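Local coordinates for superantigen-like protein SSL10 (Staphylococcus aureus subsp. aureus, PDB 6LWT), which probably inhibits classical complement activation by binding the Fc region of human IgG, and probably also interferes with plasma clotting by binding prothrombin and a coagulation factor, at residues 155-160 with 173-178; 103-108 with 193-198; 71-76 with 90-95. One frame throughout, in Å; residues are numbered along the deposited sequence.

Contact 1: 155-160 with 173-178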
ATOM      1  N   SER A 155      -1.477 -20.478  -1.035  1.00 27.29           N
ATOM      2  CA  SER A 155      -2.824 -19.931  -0.979  1.00 29.21           C
ATOM      3  C   SER A 155      -2.870 -18.451  -0.570  1.00 28.89           C
ATOM      4  O   SER A 155      -1.897 -17.892  -0.068  1.00 26.58           O
ATOM      5  CB  SER A 155      -3.676 -20.734  -0.015  1.00 28.90           C
ATOM      6  OG  SER A 155      -3.431 -20.330   1.315  1.00 28.89           O
ATOM      7  N   LYS A 156      -4.045 -17.857  -0.762  1.00 26.35           N
ATOM      8  CA  LYS A 156      -4.313 -16.503  -0.296  1.00 26.33           C
ATOM      9  C   LYS A 156      -4.684 -16.431   1.188  1.00 24.79           C
ATOM     10  O   LYS A 156      -4.898 -15.333   1.689  1.00 23.77           O
ATOM     11  CB  LYS A 156      -5.400 -15.841  -1.158  1.00 26.87           C
ATOM     12  CG  LYS A 156      -6.803 -16.422  -1.025  1.00 29.96           C
ATOM     13  CD  LYS A 156      -7.717 -15.852  -2.104  1.00 32.02           C
ATOM     14  CE  LYS A 156      -8.993 -16.662  -2.259  1.00 34.84           C
ATOM     15  NZ  LYS A 156      -9.920 -16.395  -1.131  1.00 36.30           N
ATOM     16  N   ASP A 157      -4.773 -17.565   1.898  1.00 24.55           N
ATOM     17  CA  ASP A 157      -5.197 -17.553   3.298  1.00 25.24           C
ATOM     18  C   ASP A 157      -4.017 -17.170   4.214  1.00 24.36           C
ATOM     19  O   ASP A 157      -3.230 -18.014   4.645  1.00 24.62           O
ATOM     20  CB  ASP A 157      -5.811 -18.899   3.728  1.00 27.61           C
ATOM     21  CG  ASP A 157      -6.748 -18.765   4.924  1.00 31.47           C
ATOM     22  OD1 ASP A 157      -6.685 -17.740   5.654  1.00 29.77           O
ATOM     23  OD2 ASP A 157      -7.566 -19.689   5.136  1.00 33.37           O
ATOM     24  N   GLY A 158      -3.913 -15.882   4.495  1.00 22.26           N
ATOM     25  CA  GLY A 158      -2.896 -15.383   5.409  1.00 21.01           C
ATOM     26  C   GLY A 158      -3.276 -14.023   5.945  1.00 21.28           C
ATOM     27  O   GLY A 158      -4.256 -13.400   5.486  1.00 19.41           O
ATOM     28  N   ARG A 159      -2.502 -13.561   6.922  1.00 20.71           N
ATOM     29  CA  ARG A 159      -2.731 -12.266   7.532  1.00 21.49           C
ATOM     30  C   ARG A 159      -1.415 -11.543   7.695  1.00 21.25           C
ATOM     31  O   ARG A 159      -0.356 -12.170   7.788  1.00 19.49           O
ATOM     32  CB  ARG A 159      -3.375 -12.406   8.907  1.00 24.34           C
ATOM     33  CG  ARG A 159      -4.632 -13.268   8.965  1.00 27.33           C
ATOM     34  CD  ARG A 159      -5.856 -12.675   8.269  1.00 28.19           C
ATOM     35  NE  ARG A 159      -6.976 -13.597   8.483  1.00 30.07           N
ATOM     36  CZ  ARG A 159      -7.247 -14.681   7.748  1.00 32.79           C
ATOM     37  NH1 ARG A 159      -6.520 -15.012   6.677  1.00 30.49           N
ATOM     38  NH2 ARG A 159      -8.277 -15.451   8.092  1.00 32.50           N
ATOM     39  N   VAL A 160      -1.487 -10.218   7.718  1.00 19.49           N
ATOM     40  CA  VAL A 160      -0.314  -9.407   8.008  1.00 20.20           C
ATOM     41  C   VAL A 160      -0.677  -8.396   9.080  1.00 18.65           C
ATOM     42  O   VAL A 160      -1.556  -7.597   8.835  1.00 20.48           O
ATOM     43  CB  VAL A 160       0.162  -8.626   6.771  1.00 19.69           C
ATOM     44  CG1 VAL A 160       1.352  -7.750   7.151  1.00 19.01           C
ATOM     45  CG2 VAL A 160       0.502  -9.567   5.621  1.00 20.53           C
ATOM     46  N   ASP A 173      -5.949  -8.612   5.767  1.00 18.68           N
ATOM     47  CA  ASP A 173      -6.392  -9.926   5.330  1.00 18.49           C
ATOM     48  C   ASP A 173      -5.891 -10.176   3.901  1.00 17.52           C
ATOM     49  O   ASP A 173      -6.323  -9.521   2.957  1.00 18.03           O
ATOM     50  CB  ASP A 173      -7.916  -9.981   5.383  1.00 20.92           C
ATOM     51  CG  ASP A 173      -8.477 -11.382   5.137  1.00 22.77           C
ATOM     52  OD1 ASP A 173      -7.723 -12.339   4.796  1.00 22.15           O
ATOM     53  OD2 ASP A 173      -9.713 -11.500   5.296  1.00 25.46           O
ATOM     54  N   LEU A 174      -4.997 -11.145   3.740  1.00 17.28           N
ATOM     55  CA  LEU A 174      -4.455 -11.475   2.423  1.00 17.57           C
ATOM     56  C   LEU A 174      -5.480 -12.165   1.502  1.00 18.70           C
ATOM     57  O   LEU A 174      -5.247 -12.243   0.306  1.00 19.37           O
ATOM     58  CB  LEU A 174      -3.174 -12.310   2.520  1.00 17.24           C
ATOM     59  CG  LEU A 174      -2.036 -11.620   3.300  1.00 16.56           C
ATOM     60  CD1 LEU A 174      -0.911 -12.613   3.490  1.00 17.08           C
ATOM     61  CD2 LEU A 174      -1.573 -10.374   2.569  1.00 17.59           C
ATOM     62  N   ARG A 175      -6.619 -12.590   2.037  1.00 20.76           N
ATOM     63  CA  ARG A 175      -7.672 -13.182   1.208  1.00 23.07           C
ATOM     64  C   ARG A 175      -8.453 -12.166   0.362  1.00 25.15           C
ATOM     65  O   ARG A 175      -9.201 -12.568  -0.519  1.00 26.51           O
ATOM     66  CB  ARG A 175      -8.649 -13.972   2.052  1.00 23.90           C
ATOM     67  CG  ARG A 175      -8.023 -15.069   2.908  1.00 25.28           C
ATOM     68  CD  ARG A 175      -9.051 -15.675   3.858  1.00 26.86           C
ATOM     69  NE  ARG A 175      -9.566 -14.659   4.785  1.00 30.08           N
ATOM     70  CZ  ARG A 175     -10.560 -14.853   5.648  1.00 33.68           C
ATOM     71  NH1 ARG A 175     -11.153 -16.040   5.752  1.00 34.55           N
ATOM     72  NH2 ARG A 175     -10.958 -13.853   6.423  1.00 35.94           N
ATOM     73  N   SER A 176      -8.294 -10.873   0.618  1.00 25.29           N
ATOM     74  CA  SER A 176      -8.884  -9.871  -0.256  1.00 27.87           C
ATOM     75  C   SER A 176      -8.000  -8.661  -0.467  1.00 26.07           C
ATOM     76  O   SER A 176      -6.982  -8.453   0.226  1.00 23.37           O
ATOM     77  CB  SER A 176     -10.245  -9.445   0.289  1.00 30.17           C
ATOM     78  OG  SER A 176     -10.135  -9.068   1.632  1.00 35.23           O
ATOM     79  N   LYS A 177      -8.415  -7.846  -1.427  1.00 24.68           N
ATOM     80  CA  LYS A 177      -7.715  -6.595  -1.715  1.00 25.77           C
ATOM     81  C   LYS A 177      -7.909  -5.643  -0.545  1.00 22.92           C
ATOM     82  O   LYS A 177      -8.957  -5.653   0.093  1.00 20.25           O
ATOM     83  CB  LYS A 177      -8.229  -5.956  -3.010  1.00 27.69           C
ATOM     84  CG  LYS A 177      -7.228  -5.001  -3.636  1.00 30.55           C
ATOM     85  CD  LYS A 177      -7.835  -3.893  -4.511  1.00 32.31           C
ATOM     86  CE  LYS A 177      -8.213  -4.356  -5.898  1.00 32.77           C
ATOM     87  NZ  LYS A 177      -8.667  -3.209  -6.746  1.00 31.40           N
ATOM     88  N   LEU A 178      -6.910  -4.812  -0.250  1.00 21.88           N
ATOM     89  CA  LEU A 178      -7.132  -3.726   0.711  1.00 21.37           C
ATOM     90  C   LEU A 178      -8.302  -2.880   0.200  1.00 20.79           C
ATOM     91  O   LEU A 178      -8.377  -2.607  -0.982  1.00 18.82           O
ATOM     92  CB  LEU A 178      -5.899  -2.836   0.854  1.00 21.71           C
ATOM     93  CG  LEU A 178      -5.969  -1.711   1.885  1.00 22.14           C
ATOM     94  CD1 LEU A 178      -6.065  -2.260   3.295  1.00 22.28           C
ATOM     95  CD2 LEU A 178      -4.744  -0.827   1.773  1.00 22.33           C
TER
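Lys156 meets the turn at Arg175 first, its aliphatic chain crossing that of Arg175 at about a right angle; a long lysine suits this place because its methylenes pack over the Arg175 backbone, CG 4.0 Å from Arg175 CA, and NZ comes to 3.9 Å from Arg175 O. Asp157, whose amide N is held by Ser155 OG in an ST turn, swings its CG anti to the backbone N (chi1 -157°), which lays OD1 3.6 Å from Arg175 CD. Gly158 O accepts from Leu174 N at 2.9 Å and, on the opposite face of the peptide plane, from Arg159 NH1; Leu174 CD1 packs 3.7 Å from Gly158 C, a tight fit that suits glycine. Segment 173-178 here leaves the edge strand of the beta-grasp sheet through a type I turn, whose Asp173 OD1 also makes an Asx turn with Arg175 N. Arg159 forms an antiparallel non-hydrogen-bonded pair with Asp173, and its guanidinium lies flat on that of Arg175, centres 3.9 Å apart and planes 17° from parallel. Two carboxylates probably offset the like charges: Asp157 OD1 accepts from Arg159 NH1, and Asp173 receives Arg175 side-on through NE and NH2. Asp173 OD1 also lies 3.5 Å from Arg159 NH1, a salt bridge of charges alone, well out of the guanidinium plane. Val160, branched and buried, sets CG2 3.8 Å from Leu174 CD2.

Contact 2: 103-108 with 193-198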
ATOM      1  N   SER A 103      13.898   3.518   8.323  1.00 29.56           N
ATOM      2  CA  SER A 103      13.210   2.686   9.292  1.00 26.83           C
ATOM      3  C   SER A 103      13.372   1.216   8.961  1.00 24.84           C
ATOM      4  O   SER A 103      13.211   0.820   7.811  1.00 25.55           O
ATOM      5  CB  SER A 103      11.736   3.061   9.321  1.00 26.03           C
ATOM      6  OG  SER A 103      11.588   4.382   9.770  1.00 24.91           O
ATOM      7  N   ALA A 104      13.676   0.402   9.979  1.00 24.19           N
ATOM      8  CA  ALA A 104      13.925  -1.024   9.792  1.00 24.21           C
ATOM      9  C   ALA A 104      13.146  -1.894  10.800  1.00 24.37           C
ATOM     10  O   ALA A 104      13.748  -2.662  11.566  1.00 23.10           O
ATOM     11  CB  ALA A 104      15.416  -1.311   9.890  1.00 26.04           C
ATOM     12  N   PRO A 105      11.798  -1.809  10.786  1.00 22.24           N
ATOM     13  CA  PRO A 105      11.050  -2.768  11.619  1.00 21.06           C
ATOM     14  C   PRO A 105      11.368  -4.199  11.249  1.00 18.84           C
ATOM     15  O   PRO A 105      11.714  -4.486  10.101  1.00 18.62           O
ATOM     16  CB  PRO A 105       9.577  -2.489  11.270  1.00 21.01           C
ATOM     17  CG  PRO A 105       9.634  -1.833   9.933  1.00 21.60           C
ATOM     18  CD  PRO A 105      10.896  -1.000   9.955  1.00 22.16           C
ATOM     19  N   ILE A 106      11.193  -5.095  12.206  1.00 18.44           N
ATOM     20  CA  ILE A 106      11.396  -6.503  11.950  1.00 18.65           C
ATOM     21  C   ILE A 106      10.129  -7.116  11.368  1.00 18.71           C
ATOM     22  O   ILE A 106       9.066  -7.051  11.975  1.00 18.96           O
ATOM     23  CB  ILE A 106      11.827  -7.267  13.209  1.00 19.28           C
ATOM     24  CG1 ILE A 106      13.090  -6.616  13.823  1.00 20.56           C
ATOM     25  CG2 ILE A 106      12.052  -8.729  12.862  1.00 19.36           C
ATOM     26  CD1 ILE A 106      14.289  -6.559  12.899  1.00 21.43           C
ATOM     27  N   LEU A 107      10.294  -7.731  10.201  1.00 18.67           N
ATOM     28  CA  LEU A 107       9.260  -8.519   9.555  1.00 19.19           C
ATOM     29  C   LEU A 107       9.460  -9.969   9.970  1.00 19.06           C
ATOM     30  O   LEU A 107      10.560 -10.507   9.800  1.00 19.40           O
ATOM     31  CB  LEU A 107       9.392  -8.382   8.043  1.00 20.97           C
ATOM     32  CG  LEU A 107       8.560  -9.256   7.112  1.00 23.05           C
ATOM     33  CD1 LEU A 107       7.099  -9.183   7.445  1.00 24.55           C
ATOM     34  CD2 LEU A 107       8.809  -8.819   5.666  1.00 25.19           C
ATOM     35  N   ASN A 108       8.426 -10.606  10.501  1.00 16.98           N
ATOM     36  CA  ASN A 108       8.537 -12.021  10.836  1.00 18.69           C
ATOM     37  C   ASN A 108       7.470 -12.830  10.123  1.00 19.63           C
ATOM     38  O   ASN A 108       6.306 -12.406  10.072  1.00 19.40           O
ATOM     39  CB  ASN A 108       8.651 -12.279  12.349  1.00 18.77           C
ATOM     40  CG  ASN A 108       7.359 -12.060  13.130  1.00 20.22           C
ATOM     41  OD1 ASN A 108       7.182 -11.032  13.781  1.00 23.24           O
ATOM     42  ND2 ASN A 108       6.491 -13.053  13.134  1.00 19.72           N
ATOM     43  N   LYS A 193       6.776  -0.946  14.791  1.00 22.44           N
ATOM     44  CA  LYS A 193       7.558  -1.796  15.704  1.00 24.84           C
ATOM     45  C   LYS A 193       7.905  -3.079  14.981  1.00 23.82           C
ATOM     46  O   LYS A 193       9.070  -3.425  14.838  1.00 23.50           O
ATOM     47  CB  LYS A 193       6.761  -2.079  16.993  1.00 29.49           C
ATOM     48  CG  LYS A 193       7.468  -2.964  18.031  1.00 33.11           C
ATOM     49  CD  LYS A 193       6.512  -3.454  19.126  1.00 38.85           C
ATOM     50  CE  LYS A 193       6.572  -2.621  20.403  1.00 42.53           C
ATOM     51  NZ  LYS A 193       7.512  -3.202  21.414  1.00 44.19           N
ATOM     52  N   ASP A 194       6.888  -3.792  14.504  1.00 21.49           N
ATOM     53  CA  ASP A 194       7.107  -5.048  13.805  1.00 21.46           C
ATOM     54  C   ASP A 194       5.941  -5.362  12.879  1.00 18.98           C
ATOM     55  O   ASP A 194       4.888  -4.726  12.967  1.00 18.47           O
ATOM     56  CB  ASP A 194       7.367  -6.202  14.792  1.00 25.06           C
ATOM     57  CG  ASP A 194       6.345  -6.265  15.902  1.00 29.81           C
ATOM     58  OD1 ASP A 194       5.161  -6.365  15.595  1.00 30.93           O
ATOM     59  OD2 ASP A 194       6.722  -6.189  17.095  1.00 37.73           O
ATOM     60  N   ILE A 195       6.173  -6.325  11.999  1.00 17.54           N
ATOM     61  CA  ILE A 195       5.218  -6.769  10.999  1.00 17.62           C
ATOM     62  C   ILE A 195       5.173  -8.294  11.073  1.00 18.00           C
ATOM     63  O   ILE A 195       6.167  -8.952  10.768  1.00 19.22           O
ATOM     64  CB  ILE A 195       5.632  -6.303   9.583  1.00 17.85           C
ATOM     65  CG1 ILE A 195       5.803  -4.761   9.523  1.00 17.38           C
ATOM     66  CG2 ILE A 195       4.610  -6.736   8.568  1.00 18.47           C
ATOM     67  CD1 ILE A 195       6.535  -4.269   8.307  1.00 17.03           C
ATOM     68  N   GLU A 196       4.031  -8.841  11.469  1.00 17.50           N
ATOM     69  CA  GLU A 196       3.862 -10.276  11.674  1.00 18.76           C
ATOM     70  C   GLU A 196       3.046 -10.828  10.517  1.00 18.04           C
ATOM     71  O   GLU A 196       1.924 -10.390  10.311  1.00 19.36           O
ATOM     72  CB  GLU A 196       3.153 -10.562  13.002  1.00 21.43           C
ATOM     73  CG  GLU A 196       3.106 -12.056  13.311  1.00 24.46           C
ATOM     74  CD  GLU A 196       2.245 -12.445  14.507  1.00 29.42           C
ATOM     75  OE1 GLU A 196       2.104 -13.673  14.702  1.00 32.61           O
ATOM     76  OE2 GLU A 196       1.690 -11.569  15.218  1.00 30.63           O
ATOM     77  N   VAL A 197       3.618 -11.773   9.775  1.00 17.84           N
ATOM     78  CA  VAL A 197       2.950 -12.403   8.629  1.00 17.84           C
ATOM     79  C   VAL A 197       2.676 -13.860   8.990  1.00 19.55           C
ATOM     80  O   VAL A 197       3.587 -14.586   9.390  1.00 18.66           O
ATOM     81  CB  VAL A 197       3.799 -12.336   7.352  1.00 18.09           C
ATOM     82  CG1 VAL A 197       3.060 -13.007   6.188  1.00 18.00           C
ATOM     83  CG2 VAL A 197       4.154 -10.891   7.010  1.00 18.10           C
ATOM     84  N   ASN A 198       1.418 -14.276   8.868  1.00 19.04           N
ATOM     85  CA  ASN A 198       1.038 -15.679   9.049  1.00 20.76           C
ATOM     86  C   ASN A 198       0.424 -16.204   7.760  1.00 22.08           C
ATOM     87  O   ASN A 198      -0.581 -15.665   7.310  1.00 20.14           O
ATOM     88  CB  ASN A 198       0.070 -15.784  10.221  1.00 23.32           C
ATOM     89  CG  ASN A 198       0.774 -15.641  11.555  1.00 26.47           C
ATOM     90  OD1 ASN A 198       0.832 -14.559  12.133  1.00 31.30           O
ATOM     91  ND2 ASN A 198       1.346 -16.729  12.033  1.00 29.23           N
TER
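Ile106 to Asn108 run parallel to Asp194 to Glu196, the short strand axes 4.8 Å apart and inclined by 16°. Ile195 lies between two bonds, its N donating to Ile106 O at 3.0 Å and its O accepting from Asn108 N at 2.8 Å; Val197 N then donates to Asn108 O, the alternation of a parallel pair, in which Ile195 bonds to the residues before and after Leu107. Lys193 and Asp194 form a classic beta bulge opposite Ser163 on the other flank. Side chains alternate between the two faces. On the buried one, Leu107 has CG anti to its N (chi1 171°), which carries CD1 over to Ile195 CG2 at 3.7 Å and tightly against Val197 CG2 at 3.4 Å; branched aliphatic residues suit this face, which packs under helix 133-148. Pro105 adds its CB against Lys193 O just before the strand begins. On the other, more polar face, Asn108 lays its amide across the Glu196 chain, ND2 3.5 Å from CG, the amide and carboxylate planes 35° apart. Together the strands form the central parallel pair of the beta-grasp sheet, flanked by strands 120-123 and 159-164, while helix 133-148 covers the apolar face through His143, Leu140 and Leu144.

Contact 3: 71-76 with 90-95; sequences LDVFFV and GGVIQN
The carboxylate of Asp72 and the main-chain carbonyl of Gly91 share a water, which lies 2.8 Å from Asp72 OD2 and 2.9 Å from Gly91 O, placed to donate to either. With CG anti to its backbone N (chi1 179°), Asp72 runs alongside Ile93, so that the end of the isoleucine, CD1, comes within 4.1 Å of OD2. An aspartate can be buried here because OD2 also meets Lys128 in a salt bridge and Asn96 in a hydrogen bond. The other flat group, the ring of Phe74, turns away from segment 90-95; only its CB comes near, 4.0 Å from Gly91 O.

Between the backbones, Asp72 and Ile93 form an antiparallel hydrogen-bonded pair: each N donates to the other's O, both bonds lying in the carbonyl plane. Phe74 N reaches Gly91 O at 2.9 Å, beyond the non-hydrogen-bonded pair Val73 and Val92. At Gly91 the positive phi of 75° and the close approach to the Phe74 carbonyl both suit glycine. A second water bridges Phe74 O and Gly90 O at the break in strand 85-93 around Gly90 and Gly91. On the face opposite Asp72, Leu71 CD2 touches Val92 CG1 at 4.0 Å and Gln94 CG at 3.8 Å, the leucine and the glutamine methylenes lying side by side.

The pair belongs to the OB-fold barrel. Strand 26-30 lies along the other edge of 71-76, Val92 packs on Phe63, and the ring of Phe74 reaches Glu135 and Lys139 of helix 133-148 in the beta-grasp domain.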
ATOM      1  N   LEU A  71       3.500  17.044  -3.437  1.00 28.87           N
ATOM      2  CA  LEU A  71       2.836  15.811  -3.021  1.00 27.14           C
ATOM      3  C   LEU A  71       3.743  14.609  -3.306  1.00 26.98           C
ATOM      4  O   LEU A  71       4.535  14.602  -4.267  1.00 26.42           O
ATOM      5  CB  LEU A  71       1.521  15.609  -3.776  1.00 26.75           C
ATOM      6  CG  LEU A  71       0.439  16.664  -3.612  1.00 25.99           C
ATOM      7  CD1 LEU A  71      -0.743  16.296  -4.481  1.00 26.02           C
ATOM      8  CD2 LEU A  71       0.010  16.791  -2.163  1.00 26.89           C
ATOM      9  N   ASP A  72       3.612  13.599  -2.466  1.00 26.55           N
ATOM     10  CA  ASP A  72       4.236  12.319  -2.674  1.00 26.55           C
ATOM     11  C   ASP A  72       3.076  11.389  -2.989  1.00 23.10           C
ATOM     12  O   ASP A  72       2.162  11.295  -2.202  1.00 22.49           O
ATOM     13  CB  ASP A  72       4.943  11.907  -1.387  1.00 29.78           C
ATOM     14  CG  ASP A  72       5.617  10.571  -1.496  1.00 33.80           C
ATOM     15  OD1 ASP A  72       6.554  10.484  -2.303  1.00 42.93           O
ATOM     16  OD2 ASP A  72       5.249   9.624  -0.764  1.00 35.26           O
ATOM     17  N   VAL A  73       3.120  10.721  -4.140  1.00 22.48           N
ATOM     18  CA  VAL A  73       2.032   9.854  -4.609  1.00 21.32           C
ATOM     19  C   VAL A  73       2.563   8.450  -4.888  1.00 21.71           C
ATOM     20  O   VAL A  73       3.532   8.284  -5.656  1.00 22.64           O
ATOM     21  CB  VAL A  73       1.341  10.425  -5.875  1.00 21.85           C
ATOM     22  CG1 VAL A  73       0.173   9.543  -6.309  1.00 21.00           C
ATOM     23  CG2 VAL A  73       0.816  11.828  -5.589  1.00 22.34           C
ATOM     24  N   PHE A  74       1.951   7.453  -4.244  1.00 20.65           N
ATOM     25  CA  PHE A  74       2.202   6.051  -4.568  1.00 19.48           C
ATOM     26  C   PHE A  74       1.057   5.586  -5.448  1.00 19.47           C
ATOM     27  O   PHE A  74      -0.065   5.349  -4.979  1.00 18.95           O
ATOM     28  CB  PHE A  74       2.327   5.160  -3.343  1.00 20.19           C
ATOM     29  CG  PHE A  74       2.653   3.727  -3.690  1.00 19.83           C
ATOM     30  CD1 PHE A  74       3.917   3.401  -4.160  1.00 21.46           C
ATOM     31  CD2 PHE A  74       1.715   2.721  -3.563  1.00 20.23           C
ATOM     32  CE1 PHE A  74       4.246   2.086  -4.483  1.00 22.31           C
ATOM     33  CE2 PHE A  74       2.031   1.405  -3.897  1.00 20.59           C
ATOM     34  CZ  PHE A  74       3.293   1.086  -4.358  1.00 20.80           C
ATOM     35  N   PHE A  75       1.356   5.473  -6.734  1.00 19.16           N
ATOM     36  CA  PHE A  75       0.361   5.117  -7.757  1.00 20.06           C
ATOM     37  C   PHE A  75       0.277   3.608  -7.903  1.00 20.53           C
ATOM     38  O   PHE A  75       1.318   2.945  -8.027  1.00 21.51           O
ATOM     39  CB  PHE A  75       0.766   5.770  -9.084  1.00 20.51           C
ATOM     40  CG  PHE A  75       0.030   5.246 -10.287  1.00 21.33           C
ATOM     41  CD1 PHE A  75       0.503   4.128 -10.987  1.00 22.27           C
ATOM     42  CD2 PHE A  75      -1.119   5.883 -10.736  1.00 22.61           C
ATOM     43  CE1 PHE A  75      -0.185   3.644 -12.097  1.00 23.62           C
ATOM     44  CE2 PHE A  75      -1.799   5.413 -11.849  1.00 23.25           C
ATOM     45  CZ  PHE A  75      -1.342   4.290 -12.521  1.00 23.70           C
ATOM     46  N   VAL A  76      -0.948   3.074  -7.879  1.00 20.53           N
ATOM     47  CA  VAL A  76      -1.230   1.692  -8.264  1.00 20.97           C
ATOM     48  C   VAL A  76      -2.366   1.736  -9.283  1.00 21.68           C
ATOM     49  O   VAL A  76      -3.429   2.286  -9.010  1.00 20.52           O
ATOM     50  CB  VAL A  76      -1.620   0.826  -7.043  1.00 21.00           C
ATOM     51  CG1 VAL A  76      -2.037  -0.579  -7.462  1.00 21.63           C
ATOM     52  CG2 VAL A  76      -0.457   0.776  -6.050  1.00 20.69           C
ATOM     53  N   GLY A  90      -6.100   6.846  -3.350  1.00 18.41           N
ATOM     54  CA  GLY A  90      -5.324   7.231  -2.158  1.00 18.88           C
ATOM     55  C   GLY A  90      -3.852   7.384  -2.440  1.00 18.18           C
ATOM     56  O   GLY A  90      -3.452   7.800  -3.516  1.00 18.48           O
ATOM     57  N   GLY A  91      -3.030   7.001  -1.471  1.00 18.28           N
ATOM     58  CA  GLY A  91      -1.594   6.961  -1.689  1.00 18.33           C
ATOM     59  C   GLY A  91      -0.908   8.311  -1.708  1.00 18.36           C
ATOM     60  O   GLY A  91       0.197   8.386  -2.180  1.00 19.19           O
ATOM     61  N   VAL A  92      -1.545   9.362  -1.175  1.00 18.23           N
ATOM     62  CA  VAL A  92      -1.026  10.732  -1.237  1.00 20.71           C
ATOM     63  C   VAL A  92      -0.598  11.214   0.147  1.00 20.11           C
ATOM     64  O   VAL A  92      -1.380  11.127   1.090  1.00 21.35           O
ATOM     65  CB  VAL A  92      -2.087  11.729  -1.756  1.00 20.20           C
ATOM     66  CG1 VAL A  92      -1.498  13.123  -1.895  1.00 21.74           C
ATOM     67  CG2 VAL A  92      -2.662  11.264  -3.090  1.00 21.73           C
ATOM     68  N   ILE A  93       0.618  11.737   0.229  1.00 22.17           N
ATOM     69  CA  ILE A  93       1.150  12.400   1.426  1.00 23.33           C
ATOM     70  C   ILE A  93       1.627  13.815   1.066  1.00 25.18           C
ATOM     71  O   ILE A  93       2.397  13.999   0.112  1.00 26.48           O
ATOM     72  CB  ILE A  93       2.335  11.616   2.036  1.00 24.12           C
ATOM     73  CG1 ILE A  93       1.882  10.230   2.493  1.00 25.04           C
ATOM     74  CG2 ILE A  93       2.940  12.401   3.209  1.00 25.63           C
ATOM     75  CD1 ILE A  93       3.025   9.238   2.707  1.00 25.04           C
ATOM     76  N   GLN A  94       1.193  14.806   1.841  1.00 27.39           N
ATOM     77  CA  GLN A  94       1.490  16.212   1.528  1.00 31.63           C
ATOM     78  C   GLN A  94       2.906  16.651   1.868  1.00 36.98           C
ATOM     79  O   GLN A  94       3.504  17.403   1.103  1.00 42.50           O
ATOM     80  CB  GLN A  94       0.455  17.142   2.156  1.00 34.62           C
ATOM     81  CG  GLN A  94      -0.906  16.962   1.488  1.00 37.00           C
ATOM     82  CD  GLN A  94      -2.043  17.742   2.133  1.00 39.60           C
ATOM     83  OE1 GLN A  94      -2.998  17.150   2.636  1.00 42.18           O
ATOM     84  NE2 GLN A  94      -1.963  19.066   2.092  1.00 40.91           N
ATOM     85  N   ASN A  95       3.464  16.211   2.984  1.00 38.09           N
ATOM     86  CA  ASN A  95       4.840  16.638   3.299  1.00 44.46           C
ATOM     87  C   ASN A  95       5.685  15.468   3.695  1.00 42.27           C
ATOM     88  O   ASN A  95       5.845  15.175   4.876  1.00 45.89           O
ATOM     89  CB  ASN A  95       4.856  17.724   4.379  1.00 45.36           C
ATOM     90  CG  ASN A  95       4.423  19.074   3.840  1.00 48.93           C
ATOM     91  OD1 ASN A  95       4.985  19.567   2.853  1.00 51.46           O
ATOM     92  ND2 ASN A  95       3.420  19.679   4.472  1.00 48.93           N
TER
HETATM   93  O   HOH W   1       2.633   8.577  -0.647  1.00 21.81           O
HETATM   94  O   HOH W   2      -2.264   6.554  -5.693  1.00 19.55           O

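Along the chain contact 3 comes first, in the OB-fold domain; contacts 1 and 2 follow in the beta-grasp domain, with both segments of contact 1 falling between those of contact 2. Those two share one five-stranded sheet, in which strands 159-164 and 192-198 are neighbours: the centres of contacts 1 and 2 are about 16 Å apart, Arg159 N probably bonds Asn198 O, and Val160 packs on Ile195 and Val197. Contact 3 is separate, its centre about 24 Å from that of contact 1 and about 23 Å from that of contact 2, without touching either. Helix 133-148 borders all three, packing against Leu174, Leu107 and Phe74, and so lies against both domains of this toxin-family fold.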